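PDB 3G5O: uncharacterized protein Rv2866 from Mycobacterium tuberculosis, which acts as the RNA-cleaving toxin of a RelE-family type II toxin-antitoxin system, cutting preferentially at the 3' end of purine ribonucleotides and inhibiting growth unless neutralized by its antitoxin. Local coordinates for residues 42-47 and 70-75; 78-83 and 89-94. All coordinates share one frame; numbering follows the deposited sequence. Where two conformers were deposited one is given.

Contacts 1 and 2 meet on one mixed sheet but join different pieces of it. In contact 1 the helix 35-51 is laid against strand 68-72 and the turn after it, by side chains alone; contact 2 pairs strands 75-82 and 87-95 through backbone hydrogen bonds. Each is partly buried, with the larger area, 382 Å² against 219 Å², in contact 2. An aromatic ring with a charged guanidinium at its border marks contact 1, whereas contact 2 has a largely apolar helix-facing side and an arginine-bearing side that meets the antitoxin chain. Strands 68-72 and 75-82 are sheet neighbours, and Ala70 CB lies 3.6 Å from Tyr79 CE2.

Contact 1 (42-47 and 70-75); sequences VEFAFG and ARRGTY
Phe44 reaches from helix 35-51 to the end of a beta hairpin, where Ala70, Arg72 and Tyr75 meet its side chain: a helix-on-sheet contact of the RelE/ParE toxin fold. Of the 219 Å² buried here, Phe44 alone accounts for 117 Å², and Arg72 for the next largest share. The phenyl group is directed at the strand because CG stands opposite the backbone N (chi1 172°).

Over one face of this ring lies the aliphatic part of Arg72. Its CG sits 3.9 Å from the ring centroid and only 13° off the normal, a CH-pi contact. The chain then bends at chi2 and carries the guanidinium past the ring's rim, with CZ 3.5 Å from Phe44 CE1. That carbon lies over the centre of the guanidinium face, yet the two planes are inclined by 51°, so this is no parallel stack. Asp48, farther along the same helix, forms a salt bridge with Arg72 NH1 and thereby anchors the charged end beside the ring.

Ala70 CB approaches the ring in its plane, 3.9 Å from CZ of Phe44, while Leu77 and Val56 add apolar packing from outside the two segments. Tyr75 N donates to Arg72 O to close the type II' turn, and Arg72 N donates back to Tyr75 O. The tyrosine ring offers its own edge to Phe44, CE1 being 4.0 Å from Phe44 CD2, and its hydroxyl OH comes to 3.4 Å from Phe44 CB.

Contact 2 (78-83 and 89-94); sequences LYRIDD and VILRVD
Leu78 and Arg92 form the hydrogen-bonded pair at one end of this antiparallel ladder, and Arg80 with Val89 form the next such pair; the strand axes run at 165°. Arg80 N donates to Val89 O at 2.9 Å, and Val89 N returns a bond to Arg80 O. At the other end Leu78 N reaches Arg92 O almost straight.

Between these pairs the register slips by one residue. Leu91 and Arg92 both lie opposite Leu78, which defines a classic beta bulge. Leu78 O accepts two bonds there: a short one from Leu91 N, 2.8 Å, and a weak one from Arg92 N, 3.4 Å. The bulge residue Leu91 has psi -39°, far from the extended values of its neighbours, and its side chain slants across that of Arg80, with Leu91 CD1 3.9 Å from Arg80 CG. Leu78 CD2 meets Arg92 CG at 4.0 Å on the same side of the sheet.

Tyr79 and Ile90, a non-hydrogen-bonded pair, point to the other face. Their contact is made at the base of the tyrosine, CB lying 3.8 Å from Ile90 CD1 in the conformer given, because chi1 of 56° turns the ring away from the partner strand; its OH hydrogen-bonds to Pro53 O.

Farther out, Asp29 forms a salt bridge with Arg92 NE, and Asp75 of the Rv2865 antitoxin chain pairs with Arg80 NH2. Trp61 of that chain also packs on Leu78 and Arg92. The Tyr79-Ile90 face instead packs on Leu49 of helix 35-51, while the hairpin is flanked in the sheet by strand 68-72 beside 75-82 and strand 19-23 beside 87-95.

Contact 1 (42-47 and 70-75)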
loop_
_atom_site.group_PDB
_atom_site.type_symbol
_atom_site.label_atom_id
_atom_site.label_comp_id
_atom_site.label_asym_id
_atom_site.label_seq_id
_atom_site.Cartn_x
_atom_site.Cartn_y
_atom_site.Cartn_z
ATOM N N VAL C 42 -9.865 -14.726 20.197
ATOM C CA VAL C 42 -11.277 -14.784 20.594
ATOM C C VAL C 42 -11.619 -13.824 21.740
ATOM O O VAL C 42 -12.665 -13.131 21.707
ATOM C CB VAL C 42 -11.721 -16.254 20.918
ATOM C CG1 VAL C 42 -13.093 -16.314 21.703
ATOM C CG2 VAL C 42 -11.726 -17.072 19.676
ATOM N N GLU C 43 -10.762 -13.761 22.750
ATOM C CA GLU C 43 -11.027 -12.872 23.885
ATOM C C GLU C 43 -10.847 -11.413 23.492
ATOM O O GLU C 43 -11.566 -10.527 23.984
ATOM C CB GLU C 43 -10.157 -13.222 25.100
ATOM C CG GLU C 43 -10.477 -14.620 25.673
ATOM C CD GLU C 43 -11.826 -14.670 26.430
ATOM O OE1 GLU C 43 -12.393 -13.589 26.715
ATOM O OE2 GLU C 43 -12.300 -15.788 26.770
ATOM N N PHE C 44 -9.929 -11.158 22.567
ATOM C CA PHE C 44 -9.782 -9.786 22.068
ATOM C C PHE C 44 -11.039 -9.413 21.232
ATOM O O PHE C 44 -11.629 -8.379 21.452
ATOM C CB PHE C 44 -8.511 -9.652 21.192
ATOM C CG PHE C 44 -8.405 -8.340 20.493
ATOM C CD1 PHE C 44 -8.378 -7.164 21.223
ATOM C CD2 PHE C 44 -8.321 -8.282 19.108
ATOM C CE1 PHE C 44 -8.291 -5.926 20.583
ATOM C CE2 PHE C 44 -8.242 -7.061 18.459
ATOM C CZ PHE C 44 -8.213 -5.885 19.209
ATOM N N ALA C 45 -11.449 -10.289 20.317
ATOM C CA ALA C 45 -12.567 -9.992 19.400
ATOM C C ALA C 45 -13.820 -9.704 20.216
ATOM O O ALA C 45 -14.529 -8.736 19.940
ATOM C CB ALA C 45 -12.821 -11.155 18.446
ATOM N N PHE C 46 -14.073 -10.506 21.241
ATOM C CA PHE C 46 -15.322 -10.344 21.996
ATOM C C PHE C 46 -15.238 -9.414 23.205
ATOM O O PHE C 46 -16.229 -9.232 23.919
ATOM C CB PHE C 46 -15.907 -11.729 22.351
ATOM C CG PHE C 46 -16.311 -12.518 21.116
ATOM C CD1 PHE C 46 -17.240 -11.996 20.223
ATOM C CD2 PHE C 46 -15.712 -13.736 20.807
ATOM C CE1 PHE C 46 -17.602 -12.706 19.075
ATOM C CE2 PHE C 46 -16.078 -14.469 19.672
ATOM C CZ PHE C 46 -17.009 -13.949 18.795
ATOM N N GLY C 47 -14.053 -8.844 23.422
ATOM C CA GLY C 47 -13.792 -7.964 24.560
ATOM C C GLY C 47 -13.411 -6.579 24.077
ATOM O O GLY C 47 -14.282 -5.808 23.692
ATOM N N ALA C 70 -6.700 -4.202 13.422
ATOM C CA ALA C 70 -6.309 -4.029 14.817
ATOM C C ALA C 70 -5.192 -5.033 15.120
ATOM O O ALA C 70 -5.310 -6.202 14.776
ATOM C CB ALA C 70 -7.514 -4.271 15.756
ATOM N N ARG C 71 -4.136 -4.581 15.773
ATOM C CA ARG C 71 -3.000 -5.440 16.113
ATOM C C ARG C 71 -2.898 -5.547 17.621
ATOM O O ARG C 71 -3.000 -4.501 18.323
ATOM C CB ARG C 71 -1.686 -4.838 15.558
ATOM C CG ARG C 71 -0.446 -5.671 15.883
ATOM C CD ARG C 71 0.867 -5.034 15.338
ATOM N NE ARG C 71 1.239 -3.876 16.140
ATOM C CZ ARG C 71 1.842 -3.938 17.338
ATOM N NH1 ARG C 71 2.185 -5.115 17.877
ATOM N NH2 ARG C 71 2.124 -2.804 17.997
ATOM N N ARG C 72 -2.693 -6.775 18.109
ATOM C CA ARG C 72 -2.210 -7.035 19.482
ATOM C C ARG C 72 -1.022 -7.999 19.420
ATOM O O ARG C 72 -1.166 -9.144 18.997
ATOM C CB ARG C 72 -3.310 -7.622 20.394
ATOM C CG ARG C 72 -4.481 -6.689 20.698
ATOM C CD ARG C 72 -4.021 -5.603 21.673
ATOM N NE ARG C 72 -4.997 -4.519 21.847
ATOM C CZ ARG C 72 -5.943 -4.526 22.784
ATOM N NH1 ARG C 72 -6.066 -5.575 23.608
ATOM N NH2 ARG C 72 -6.786 -3.496 22.885
ATOM N N GLY C 73 0.167 -7.518 19.801
ATOM C CA GLY C 73 1.382 -8.312 19.682
ATOM C C GLY C 73 1.589 -8.744 18.241
ATOM O O GLY C 73 1.766 -7.893 17.344
ATOM N N THR C 74 1.585 -10.047 17.994
ATOM C CA THR C 74 1.938 -10.544 16.677
ATOM C C THR C 74 0.719 -10.929 15.854
ATOM O O THR C 74 0.873 -11.392 14.720
ATOM C CB THR C 74 2.864 -11.764 16.775
ATOM O OG1 THR C 74 2.303 -12.670 17.728
ATOM C CG2 THR C 74 4.287 -11.293 17.270
ATOM N N TYR C 75 -0.482 -10.767 16.408
ATOM C CA TYR C 75 -1.681 -10.992 15.572
ATOM C C TYR C 75 -2.434 -9.725 15.162
ATOM O O TYR C 75 -2.399 -8.668 15.868
ATOM C CB TYR C 75 -2.629 -12.059 16.143
ATOM C CG TYR C 75 -3.297 -11.680 17.442
ATOM C CD1 TYR C 75 -4.415 -10.851 17.436
ATOM C CD2 TYR C 75 -2.791 -12.114 18.670
ATOM C CE1 TYR C 75 -5.039 -10.504 18.609
ATOM C CE2 TYR C 75 -3.433 -11.750 19.901
ATOM C CZ TYR C 75 -4.570 -10.953 19.822
ATOM O OH TYR C 75 -5.230 -10.501 20.952
#

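Contact 2 (78-83 and 89-94)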
loop_
_atom_site.group_PDB
_atom_site.type_symbol
_atom_site.label_atom_id
_atom_site.label_comp_id
_atom_site.label_asym_id
_atom_site.label_seq_id
_atom_site.Cartn_x
_atom_site.Cartn_y
_atom_site.Cartn_z
ATOM N N LEU C 78 -8.551 -8.111 10.622
ATOM C CA LEU C 78 -9.059 -7.211 9.581
ATOM C C LEU C 78 -10.585 -7.208 9.680
ATOM O O LEU C 78 -11.215 -8.267 9.662
ATOM C CB LEU C 78 -8.654 -7.714 8.193
ATOM C CG LEU C 78 -9.078 -6.883 6.962
ATOM C CD1 LEU C 78 -8.275 -5.587 6.970
ATOM C CD2 LEU C 78 -8.833 -7.675 5.649
ATOM N N TYR C 79 -11.208 -6.040 9.742
ATOM C CA TYR C 79 -12.652 -6.028 10.043
ATOM C C TYR C 79 -13.404 -4.867 9.436
ATOM O O TYR C 79 -12.767 -3.945 8.952
ATOM C CB TYR C 79 -12.921 -6.081 11.551
ATOM C CG TYR C 79 -12.276 -5.002 12.356
ATOM C CD1 TYR C 79 -13.018 -3.903 12.786
ATOM C CD2 TYR C 79 -10.918 -5.075 12.716
ATOM C CE1 TYR C 79 -12.433 -2.886 13.568
ATOM C CE2 TYR C 79 -10.320 -4.067 13.485
ATOM C CZ TYR C 79 -11.091 -2.980 13.921
ATOM O OH TYR C 79 -10.512 -1.981 14.691
ATOM N N ARG C 80 -14.741 -4.956 9.432
ATOM C CA ARG C 80 -15.587 -3.857 9.015
ATOM C C ARG C 80 -16.447 -3.463 10.207
ATOM O O ARG C 80 -16.727 -4.296 11.082
ATOM C CB ARG C 80 -16.498 -4.298 7.860
ATOM C CG ARG C 80 -15.716 -4.587 6.541
ATOM C CD ARG C 80 -16.696 -4.705 5.362
ATOM N NE ARG C 80 -16.084 -5.071 4.079
ATOM C CZ ARG C 80 -15.479 -4.217 3.269
ATOM N NH1 ARG C 80 -15.384 -2.933 3.611
ATOM N NH2 ARG C 80 -14.992 -4.641 2.110
ATOM N N ILE C 81 -16.863 -2.191 10.212
ATOM C CA ILE C 81 -17.751 -1.626 11.240
ATOM C C ILE C 81 -19.073 -1.261 10.577
ATOM O O ILE C 81 -19.091 -0.558 9.548
ATOM C CB ILE C 81 -17.196 -0.326 11.859
ATOM C CG1 ILE C 81 -15.758 -0.504 12.311
ATOM C CG2 ILE C 81 -18.029 0.105 13.072
ATOM C CD1 ILE C 81 -15.592 -1.734 13.052
ATOM N N ASP C 82 -20.161 -1.728 11.151
ATOM C CA ASP C 82 -21.488 -1.365 10.691
ATOM C C ASP C 82 -22.179 -0.604 11.846
ATOM O O ASP C 82 -22.759 -1.212 12.751
ATOM C CB ASP C 82 -22.227 -2.644 10.285
ATOM C CG ASP C 82 -23.690 -2.381 9.856
ATOM O OD1 ASP C 82 -24.161 -1.209 9.919
ATOM O OD2 ASP C 82 -24.366 -3.369 9.479
ATOM N N ASP C 83 -22.101 0.725 11.815
ATOM C CA ASP C 83 -22.638 1.537 12.906
ATOM C C ASP C 83 -24.157 1.408 13.114
ATOM O O ASP C 83 -24.608 1.268 14.247
ATOM C CB ASP C 83 -22.274 3.018 12.719
ATOM C CG ASP C 83 -20.811 3.299 13.005
ATOM O OD1 ASP C 83 -20.236 2.637 13.903
ATOM O OD2 ASP C 83 -20.236 4.207 12.342
ATOM N N VAL C 89 -17.703 -7.028 11.873
ATOM C CA VAL C 89 -17.511 -8.288 11.185
ATOM C C VAL C 89 -16.055 -8.482 10.820
ATOM O O VAL C 89 -15.457 -7.651 10.130
ATOM C CB VAL C 89 -18.399 -8.415 9.909
ATOM C CG1 VAL C 89 -18.238 -9.814 9.309
ATOM C CG2 VAL C 89 -19.889 -8.221 10.253
ATOM N N ILE C 90 -15.470 -9.562 11.349
ATOM C CA ILE C 90 -14.074 -9.906 11.126
ATOM C C ILE C 90 -13.971 -10.651 9.806
ATOM O O ILE C 90 -14.614 -11.682 9.638
ATOM C CB ILE C 90 -13.556 -10.875 12.226
ATOM C CG1 ILE C 90 -13.969 -10.380 13.617
ATOM C CG2 ILE C 90 -12.024 -11.090 12.109
ATOM C CD1 ILE C 90 -13.390 -9.029 13.947
ATOM N N LEU C 91 -13.131 -10.152 8.913
ATOM C CA LEU C 91 -12.903 -10.704 7.584
ATOM C C LEU C 91 -11.721 -11.656 7.595
ATOM O O LEU C 91 -11.777 -12.690 6.933
ATOM C CB LEU C 91 -12.577 -9.557 6.593
ATOM C CG LEU C 91 -13.568 -8.393 6.631
ATOM C CD1 LEU C 91 -13.118 -7.405 5.591
ATOM C CD2 LEU C 91 -15.106 -8.799 6.415
ATOM N N ARG C 92 -10.676 -11.310 8.345
ATOM C CA ARG C 92 -9.434 -12.081 8.372
ATOM C C ARG C 92 -8.753 -11.982 9.729
ATOM O O ARG C 92 -8.866 -10.959 10.453
ATOM C CB ARG C 92 -8.423 -11.573 7.314
ATOM C CG ARG C 92 -8.877 -11.625 5.813
ATOM C CD ARG C 92 -8.973 -13.078 5.287
ATOM N NE ARG C 92 -7.760 -13.871 5.546
ATOM C CZ ARG C 92 -6.705 -13.912 4.714
ATOM N NH1 ARG C 92 -6.699 -13.216 3.583
ATOM N NH2 ARG C 92 -5.649 -14.652 5.015
ATOM N N VAL C 93 -7.985 -13.023 10.043
ATOM C CA VAL C 93 -7.102 -13.018 11.228
ATOM C C VAL C 93 -5.732 -13.496 10.748
ATOM O O VAL C 93 -5.618 -14.490 9.979
ATOM C CB VAL C 93 -7.624 -13.964 12.346
ATOM C CG1 VAL C 93 -6.686 -13.900 13.578
ATOM C CG2 VAL C 93 -9.030 -13.557 12.754
ATOM N N ASP C 94 -4.689 -12.802 11.165
ATOM C CA ASP C 94 -3.348 -13.216 10.755
ATOM C C ASP C 94 -2.395 -13.144 11.962
ATOM O O ASP C 94 -2.502 -12.214 12.805
ATOM C CB ASP C 94 -2.836 -12.332 9.635
ATOM C CG ASP C 94 -1.687 -13.004 8.823
ATOM O OD1 ASP C 94 -1.870 -14.130 8.280
ATOM O OD2 ASP C 94 -0.629 -12.400 8.727
#